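Local coordinates for galactokinase (Bifidobacterium longum subsp. infantis ATCC 15697 = JCM 1222 = DSM 20088, PDB 6TEQ), which probably phosphorylates galactose at the expense of ATP, as a GHMP-family galactokinase, and here holds 2-deoxy-2-fluoro-galactose in its sugar pocket, at residues A[223-227]-A[228-232]. Residues are numbered along the deposited sequence; the frame is centred on the assembly and turned at random.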
# COMPACT_ATOMS: atom_id res chain seq x y z
N PHE A 223 -1.97 -6.29 -16.67
CA PHE A 223 -1.65 -4.86 -16.54
C PHE A 223 -0.34 -4.60 -17.26
O PHE A 223 0.68 -4.31 -16.62
CB PHE A 223 -1.68 -4.39 -15.08
CG PHE A 223 -1.76 -2.89 -15.01
CD1 PHE A 223 -2.89 -2.21 -15.39
CD2 PHE A 223 -0.66 -2.15 -14.58
CE1 PHE A 223 -2.92 -0.82 -15.32
CE2 PHE A 223 -0.70 -0.79 -14.51
CZ PHE A 223 -1.81 -0.13 -14.93
N ASP A 224 -0.36 -4.78 -18.56
CA ASP A 224 0.86 -4.67 -19.37
C ASP A 224 0.82 -3.27 -20.01
O ASP A 224 0.15 -3.10 -21.02
CB ASP A 224 0.92 -5.77 -20.41
CG ASP A 224 2.09 -5.66 -21.34
OD1 ASP A 224 2.91 -4.70 -21.18
OD2 ASP A 224 2.24 -6.61 -22.13
N LEU A 225 1.47 -2.30 -19.41
CA LEU A 225 1.44 -0.92 -19.94
C LEU A 225 2.03 -0.86 -21.36
O LEU A 225 1.57 -0.06 -22.16
CB LEU A 225 2.25 -0.03 -19.01
CG LEU A 225 1.65 0.15 -17.63
CD1 LEU A 225 2.69 0.61 -16.65
CD2 LEU A 225 0.49 1.10 -17.64
N ASP A 226 2.97 -1.74 -21.69
CA ASP A 226 3.68 -1.73 -23.00
C ASP A 226 2.71 -2.13 -24.12
O ASP A 226 2.82 -1.61 -25.23
CB ASP A 226 4.86 -2.69 -22.98
CG ASP A 226 6.00 -2.31 -22.04
OD1 ASP A 226 6.14 -1.15 -21.68
OD2 ASP A 226 6.75 -3.21 -21.68
N LYS A 227 1.73 -3.00 -23.78
CA LYS A 227 0.76 -3.50 -24.79
C LYS A 227 0.01 -2.29 -25.37
O LYS A 227 -0.41 -2.35 -26.53
CB LYS A 227 -0.21 -4.50 -24.12
CG LYS A 227 -1.28 -5.07 -25.03
CD LYS A 227 -2.21 -6.02 -24.33
CE LYS A 227 -3.29 -6.48 -25.29
NZ LYS A 227 -3.94 -7.71 -24.82
N TYR A 228 -0.20 -1.23 -24.57
CA TYR A 228 -0.99 -0.05 -24.96
C TYR A 228 -0.10 1.19 -25.11
O TYR A 228 -0.66 2.29 -25.22
CB TYR A 228 -2.11 0.17 -23.98
CG TYR A 228 -2.93 -1.08 -23.78
CD1 TYR A 228 -3.85 -1.48 -24.72
CD2 TYR A 228 -2.90 -1.80 -22.61
CE1 TYR A 228 -4.58 -2.65 -24.57
CE2 TYR A 228 -3.69 -2.92 -22.40
CZ TYR A 228 -4.53 -3.36 -23.40
OH TYR A 228 -5.28 -4.49 -23.27
N ASN A 229 1.22 1.00 -25.19
CA ASN A 229 2.13 2.17 -25.32
C ASN A 229 1.84 3.21 -24.24
O ASN A 229 1.81 4.39 -24.54
CB ASN A 229 2.06 2.78 -26.73
CG ASN A 229 2.55 1.79 -27.77
OD1 ASN A 229 3.31 0.88 -27.46
ND2 ASN A 229 2.13 1.96 -29.02
N LEU A 230 1.76 2.73 -23.00
CA LEU A 230 1.48 3.60 -21.85
C LEU A 230 2.65 3.58 -20.87
O LEU A 230 3.55 2.67 -20.90
CB LEU A 230 0.26 3.09 -21.07
CG LEU A 230 -1.05 2.99 -21.82
CD1 LEU A 230 -2.13 2.34 -20.94
CD2 LEU A 230 -1.45 4.37 -22.29
N GLU A 231 2.56 4.52 -19.95
CA GLU A 231 3.53 4.70 -18.85
C GLU A 231 2.70 5.13 -17.64
O GLU A 231 1.82 6.01 -17.79
CB GLU A 231 4.62 5.69 -19.32
CG GLU A 231 5.37 6.43 -18.21
CD GLU A 231 6.44 7.38 -18.71
OE1 GLU A 231 6.40 7.78 -19.92
OE2 GLU A 231 7.30 7.76 -17.90
N LEU A 232 2.93 4.50 -16.50
CA LEU A 232 2.22 4.90 -15.27
C LEU A 232 3.16 5.86 -14.56
O LEU A 232 4.16 5.41 -14.01
CB LEU A 232 1.90 3.70 -14.40
CG LEU A 232 1.11 4.05 -13.17
CD1 LEU A 232 -0.30 4.46 -13.50
CD2 LEU A 232 1.13 2.86 -12.22
O HOH W 1 4.98 1.31 -22.64
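Leu225 O takes both Tyr228 N (3.2 Å) and Leu230 N (2.9 Å) from opposite faces of its carbonyl plane, and with the bond from Asn229 N to Asp226 O (3.1 Å) this makes a Schellman motif, the left-handed residue being Asn229 (phi 52°). The motif illustrates how a turn with helical backbone angles is closed and the chain released into a strand. The motif's customary apolar pair is present too: CD2 of Leu225 meets CB of Leu230 at 4.0 Å, the two side chains crossing at about a right angle, while the other branch, CD1, reaches CB of Leu232 at 3.9 Å. At the start of the turn, OD1 of Asp224 receives weak bonds from Asp226 N and Lys227 N. A water links the turn to the strand, donating to Asp226 OD1 and to Leu230 O. On the outer side Lys227, its CG anti to the backbone N (chi1 178°) and its chain extended, runs alongside Tyr228; its CG sits 4.0 Å from the ring centroid, a CH-pi contact over the face, and its CE passes 3.5 Å from Tyr228 OH. The Tyr228 ring also meets Phe317 edge-to-face; a serine here would probably leave the lysine methylenes without their platform and free to swing, and deprive Phe317 of its aromatic partner. The turn leads from strand 218-222 of the larger sheet into strand 230-236 of the five-stranded one; Leu225 of the turn and Leu232 of the strand both pack on Leu376 of the adjacent strand 372-378, and Tyr228 and Leu230 lie against Ile322 of helix 322-338.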